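Local coordinates for QdtA (Thermoanaerobacterium thermosaccharolyticum, PDB 4ZU5), which belongs to the WxcM-like family of the cupin clan, folds as a sandwich of antiparallel beta sheets and has a pocket that holds thymidine, at residues I69-P74 with L89-L94. Numbering follows the deposited sequence.
Sequences IRLKIP and LYIGPL. Unlike the reference sequence in segment 89-94: Leu94 (reference Phe).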
# COMPACT_ATOMS: atom_id res chain seq x y z
N ILE A 69 0.90 -3.22 17.39
CA ILE A 69 -0.24 -4.04 17.10
C ILE A 69 -0.39 -5.01 18.26
O ILE A 69 0.53 -5.79 18.53
CB ILE A 69 -0.07 -4.93 15.84
CG1 ILE A 69 0.49 -4.17 14.66
CG2 ILE A 69 -1.38 -5.62 15.54
CD1 ILE A 69 -0.22 -2.87 14.36
N ARG A 70 -1.53 -4.93 18.92
CA ARG A 70 -1.85 -5.89 19.99
C ARG A 70 -2.65 -7.01 19.36
O ARG A 70 -3.74 -6.79 18.85
CB ARG A 70 -2.65 -5.20 21.11
CG ARG A 70 -3.27 -6.12 22.16
CD ARG A 70 -4.05 -5.36 23.26
NE ARG A 70 -3.24 -4.36 23.95
CZ ARG A 70 -3.35 -3.04 23.80
NH1 ARG A 70 -4.25 -2.49 23.01
NH2 ARG A 70 -2.51 -2.25 24.42
N LEU A 71 -2.09 -8.22 19.38
CA LEU A 71 -2.70 -9.39 18.85
C LEU A 71 -3.15 -10.26 20.01
O LEU A 71 -2.39 -10.49 20.96
CB LEU A 71 -1.71 -10.21 18.01
CG LEU A 71 -1.00 -9.37 16.95
CD1 LEU A 71 0.28 -10.05 16.49
CD2 LEU A 71 -1.97 -9.18 15.82
N LYS A 72 -4.34 -10.81 19.88
CA LYS A 72 -4.75 -11.76 20.89
C LYS A 72 -5.69 -12.85 20.42
O LYS A 72 -6.51 -12.69 19.52
CB LYS A 72 -5.29 -10.99 22.09
CG LYS A 72 -6.76 -11.11 22.40
CD LYS A 72 -7.14 -9.84 23.14
CE LYS A 72 -7.32 -10.07 24.64
NZ LYS A 72 -7.81 -8.78 25.19
N ILE A 73 -5.52 -14.01 21.04
CA ILE A 73 -6.42 -15.10 20.91
C ILE A 73 -6.66 -15.52 22.36
O ILE A 73 -5.98 -15.04 23.28
CB ILE A 73 -5.79 -16.26 20.10
CG1 ILE A 73 -4.52 -16.82 20.76
CG2 ILE A 73 -5.38 -15.75 18.73
CD1 ILE A 73 -3.88 -17.99 20.01
N PRO A 74 -7.52 -16.50 22.56
CA PRO A 74 -7.79 -16.86 23.95
C PRO A 74 -6.52 -17.26 24.68
O PRO A 74 -5.69 -18.02 24.16
CB PRO A 74 -8.79 -18.00 23.81
CG PRO A 74 -9.51 -17.67 22.55
CD PRO A 74 -8.41 -17.22 21.63
N LEU A 89 3.27 -7.94 8.74
CA LEU A 89 2.66 -8.78 9.77
C LEU A 89 1.46 -9.45 9.13
O LEU A 89 0.42 -8.83 8.88
CB LEU A 89 2.28 -7.96 11.01
CG LEU A 89 1.59 -8.72 12.14
CD1 LEU A 89 2.61 -9.62 12.78
CD2 LEU A 89 1.07 -7.70 13.14
N TYR A 90 1.60 -10.74 8.92
CA TYR A 90 0.50 -11.57 8.44
C TYR A 90 -0.38 -11.94 9.59
O TYR A 90 0.09 -12.42 10.64
CB TYR A 90 1.03 -12.88 7.86
CG TYR A 90 -0.02 -13.93 7.60
CD1 TYR A 90 -0.95 -13.79 6.59
CD2 TYR A 90 -0.15 -15.03 8.42
CE1 TYR A 90 -1.99 -14.71 6.44
CE2 TYR A 90 -1.16 -15.96 8.26
CZ TYR A 90 -2.07 -15.82 7.24
OH TYR A 90 -3.07 -16.80 7.12
N ILE A 91 -1.67 -11.75 9.38
CA ILE A 91 -2.66 -12.11 10.37
C ILE A 91 -3.75 -12.91 9.72
O ILE A 91 -4.49 -12.40 8.92
CB ILE A 91 -3.31 -10.89 11.06
CG1 ILE A 91 -2.24 -10.01 11.70
CG2 ILE A 91 -4.32 -11.34 12.12
CD1 ILE A 91 -2.76 -8.67 12.19
N GLY A 92 -3.87 -14.15 10.13
CA GLY A 92 -4.91 -15.02 9.68
C GLY A 92 -6.21 -14.96 10.46
O GLY A 92 -6.45 -14.02 11.17
N PRO A 93 -7.12 -15.91 10.19
CA PRO A 93 -8.45 -15.92 10.78
C PRO A 93 -8.42 -16.08 12.30
O PRO A 93 -7.52 -16.74 12.86
CB PRO A 93 -9.09 -17.14 10.14
CG PRO A 93 -8.53 -17.09 8.76
CD PRO A 93 -7.06 -16.83 9.04
N LEU A 94 -9.34 -15.34 12.90
CA LEU A 94 -9.68 -15.48 14.29
C LEU A 94 -8.60 -15.04 15.22
O LEU A 94 -8.46 -15.54 16.35
CB LEU A 94 -10.05 -16.92 14.60
CG LEU A 94 -11.41 -17.30 14.00
CD1 LEU A 94 -11.66 -18.74 14.35
CD2 LEU A 94 -12.58 -16.43 14.42
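Leu89 pushes its CD2 methyl into the flank of Ile69, 3.9 Å from CG1 and 4.0 Å from CG2, the two side chains lying alongside and running opposite ways. In Leu89, chi1 178° sets CG anti to the backbone N and chi2 71° turns CD2 to the place between Ile69 and Leu71, which it meets tip to tip at CD1, 4.2 Å away. The other branch of Leu71 is used on Ile91: its CD2 lies 3.7 Å from Ile91 CD1, the two side chains passing at a slant. These apolar meetings join strand 67-73 of one sheet to strand 87-91 of the other as facing layers of the cupin sandwich; the axes of the short segments come within 10.8 Å, their N-to-C directions 30° apart. Val5 of strand 5-9 packs against both Leu71 and Leu89, and Met99 of strand 96-100 against Ile69.

At the last residue of strand 67-73, Ile73 meets the loop that follows strand 87-91: its methyl CG2 rests against the carbonyl O of Leu94, 3.9 Å away. The same oxygen accepts a hydrogen bond from Tyr128 OH of helix 125-136.

Between the two segments the contact is thus apolar, with no polar link of their own, while backbone hydrogen bonds stay within each sheet, Leu71 with Lys78 and Leu89 with Leu60.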